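Local coordinates for protein adenylyltransferase MntA (Aphanizomenon flos-aquae 2012/KM1/D3, PDB 7AE2) that neutralises its cognate toxin HepT mainly by magnesium-dependent di-AMPylation, adding two AMP units in succession to build a di-adenylate on one tyrosine, at residues 96-102 with 119-125. Sequence-based numbering, arbitrary orientation.
Sequences LIAHFVA and FQQRVLL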
loop_
_atom_site.group_PDB
_atom_site.type_symbol
_atom_site.label_atom_id
_atom_site.label_comp_id
_atom_site.label_asym_id
_atom_site.label_seq_id
_atom_site.Cartn_x
_atom_site.Cartn_y
_atom_site.Cartn_z
ATOM N N LEU B 96 -0.941 11.098 -22.125
ATOM C CA LEU B 96 -1.016 12.182 -21.155
ATOM C C LEU B 96 0.178 12.156 -20.206
ATOM O O LEU B 96 0.759 13.206 -19.912
ATOM C CB LEU B 96 -2.337 12.090 -20.390
ATOM C CG LEU B 96 -2.809 13.384 -19.744
ATOM C CD1 LEU B 96 -2.978 14.480 -20.796
ATOM C CD2 LEU B 96 -4.106 13.138 -18.998
ATOM N N ILE B 97 0.552 10.975 -19.705
ATOM C CA ILE B 97 1.693 10.894 -18.796
ATOM C C ILE B 97 2.984 11.273 -19.517
ATOM O O ILE B 97 3.845 11.963 -18.958
ATOM C CB ILE B 97 1.786 9.489 -18.171
ATOM N N ALA B 98 3.141 10.835 -20.768
ATOM C CA ALA B 98 4.356 11.168 -21.506
ATOM C C ALA B 98 4.472 12.667 -21.747
ATOM O O ALA B 98 5.585 13.203 -21.813
ATOM C CB ALA B 98 4.397 10.411 -22.835
ATOM N N HIS B 99 3.337 13.358 -21.868
ATOM C CA HIS B 99 3.359 14.800 -22.084
ATOM C C HIS B 99 3.953 15.531 -20.885
ATOM O O HIS B 99 4.850 16.368 -21.035
ATOM C CB HIS B 99 1.944 15.302 -22.373
ATOM C CG HIS B 99 1.814 16.791 -22.336
ATOM N ND1 HIS B 99 2.265 17.603 -23.355
ATOM C CD2 HIS B 99 1.296 17.618 -21.399
ATOM C CE1 HIS B 99 2.024 18.865 -23.050
ATOM N NE2 HIS B 99 1.437 18.902 -21.867
ATOM N N PHE B 100 3.464 15.223 -19.681
ATOM C CA PHE B 100 3.934 15.933 -18.496
ATOM C C PHE B 100 5.346 15.514 -18.107
ATOM O O PHE B 100 6.081 16.306 -17.506
ATOM C CB PHE B 100 2.965 15.716 -17.334
ATOM C CG PHE B 100 1.623 16.360 -17.543
ATOM C CD1 PHE B 100 1.452 17.719 -17.330
ATOM C CD2 PHE B 100 0.533 15.611 -17.956
ATOM C CE1 PHE B 100 0.219 18.318 -17.525
ATOM C CE2 PHE B 100 -0.703 16.204 -18.153
ATOM C CZ PHE B 100 -0.858 17.559 -17.936
ATOM N N VAL B 101 5.745 14.284 -18.435
ATOM C CA VAL B 101 7.129 13.880 -18.206
ATOM C C VAL B 101 8.066 14.669 -19.114
ATOM O O VAL B 101 9.146 15.099 -18.693
ATOM C CB VAL B 101 7.282 12.359 -18.399
ATOM C CG1 VAL B 101 8.753 11.969 -18.439
ATOM C CG2 VAL B 101 6.569 11.613 -17.281
ATOM N N ALA B 102 7.662 14.890 -20.367
ATOM C CA ALA B 102 8.479 15.681 -21.281
ATOM C C ALA B 102 8.458 17.162 -20.922
ATOM O O ALA B 102 9.447 17.867 -21.148
ATOM C CB ALA B 102 8.007 15.478 -22.719
ATOM N N PHE B 119 12.530 12.663 -27.524
ATOM C CA PHE B 119 11.361 12.239 -26.762
ATOM C C PHE B 119 10.353 13.375 -26.630
ATOM O O PHE B 119 9.148 13.172 -26.813
ATOM C CB PHE B 119 11.795 11.730 -25.387
ATOM C CG PHE B 119 10.661 11.549 -24.418
ATOM C CD1 PHE B 119 9.743 10.527 -24.586
ATOM C CD2 PHE B 119 10.521 12.398 -23.333
ATOM C CE1 PHE B 119 8.702 10.359 -23.693
ATOM C CE2 PHE B 119 9.484 12.235 -22.437
ATOM C CZ PHE B 119 8.571 11.215 -22.616
ATOM N N GLN B 120 10.831 14.583 -26.321
ATOM C CA GLN B 120 9.929 15.722 -26.167
ATOM C C GLN B 120 9.221 16.050 -27.476
ATOM O O GLN B 120 8.012 16.306 -27.487
ATOM C CB GLN B 120 10.698 16.937 -25.652
ATOM C CG GLN B 120 11.143 16.821 -24.204
ATOM C CD GLN B 120 11.909 18.039 -23.733
ATOM O OE1 GLN B 120 12.833 18.501 -24.401
ATOM N NE2 GLN B 120 11.522 18.572 -22.580
ATOM N N GLN B 121 9.956 16.040 -28.591
ATOM C CA GLN B 121 9.345 16.332 -29.883
ATOM C C GLN B 121 8.306 15.288 -30.265
ATOM O O GLN B 121 7.401 15.571 -31.059
ATOM C CB GLN B 121 10.420 16.419 -30.969
ATOM C CG GLN B 121 11.481 17.474 -30.721
ATOM C CD GLN B 121 10.905 18.873 -30.657
ATOM O OE1 GLN B 121 10.276 19.343 -31.605
ATOM N NE2 GLN B 121 11.111 19.544 -29.530
ATOM N N ARG B 122 8.414 14.082 -29.711
ATOM C CA ARG B 122 7.550 12.976 -30.094
ATOM C C ARG B 122 6.270 12.900 -29.270
ATOM O O ARG B 122 5.240 12.445 -29.786
ATOM C CB ARG B 122 8.320 11.655 -29.974
ATOM C CG ARG B 122 7.563 10.429 -30.454
ATOM C CD ARG B 122 8.464 9.201 -30.531
ATOM N NE ARG B 122 9.060 8.856 -29.242
ATOM C CZ ARG B 122 10.325 9.099 -28.912
ATOM N NH1 ARG B 122 11.136 9.691 -29.778
ATOM N NH2 ARG B 122 10.779 8.750 -27.717
ATOM N N VAL B 123 6.293 13.342 -28.014
ATOM C CA VAL B 123 5.176 13.118 -27.102
ATOM C C VAL B 123 4.519 14.402 -26.614
ATOM O O VAL B 123 3.458 14.324 -25.977
ATOM C CB VAL B 123 5.601 12.260 -25.890
ATOM C CG1 VAL B 123 6.326 11.001 -26.352
ATOM C CG2 VAL B 123 6.465 13.070 -24.943
ATOM N N LEU B 124 5.093 15.574 -26.876
ATOM C CA LEU B 124 4.505 16.812 -26.378
ATOM C C LEU B 124 3.189 17.111 -27.087
ATOM O O LEU B 124 3.110 17.081 -28.319
ATOM C CB LEU B 124 5.478 17.978 -26.556
ATOM C CG LEU B 124 6.462 18.207 -25.407
ATOM C CD1 LEU B 124 7.421 19.344 -25.733
ATOM C CD2 LEU B 124 5.711 18.489 -24.115
ATOM N N LEU B 125 2.156 17.403 -26.301
ATOM C CA LEU B 125 0.831 17.713 -26.812
ATOM C C LEU B 125 0.626 19.221 -26.882
ATOM O O LEU B 125 1.185 19.980 -26.087
ATOM C CB LEU B 125 -0.256 17.092 -25.929
ATOM C CG LEU B 125 -0.301 15.568 -25.825
ATOM C CD1 LEU B 125 -1.361 15.144 -24.823
ATOM C CD2 LEU B 125 -0.569 14.949 -27.188
#
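A102, A98 and V123 form the centre of a helix-helix packing contact with a hydrogen bond toward each end. It joins helix 95-104, within the nucleotidyltransferase domain, to the end of helix 115-123 and the residues that lead on to helix 127-148. The axes run roughly antiparallel, at 141°; small methyls at A98 and A102 let them approach to 9.1 Å. The methyl of A102 rests against the pair made by F119 and V123, 3.6 Å from F119 CE2 and from V123 CG2. V123 CG2 also lies over one face of the F119 ring, while V101 CG1 meets that ring crosswise; F119 and V101 reach on to strand 25-31.

A102 O, near the end of its helix, accepts a short, nearly straight bond from Q120 NE2 (2.6 Å). Glutamine suits this place: its chain, extended beyond CG, is long enough to bring an N-H donor to the carbonyl. At the other end, the backbone N of L125 donates to H99 ND1 at 3.0 Å, tilted 29° out of the ring plane. H99 has CG anti to its backbone N, which swings the imidazole toward the departing chain. There the leucines supply apolar cover, L124 CD2 and L125 CB each 3.6 Å from ND1. H99 and L125 both touch I130. Because ND1 acts as acceptor, a neutral imidazole protonated at NE2 is the likely form; the bond meets the chain one residue past the point where L124 leaves helical geometry.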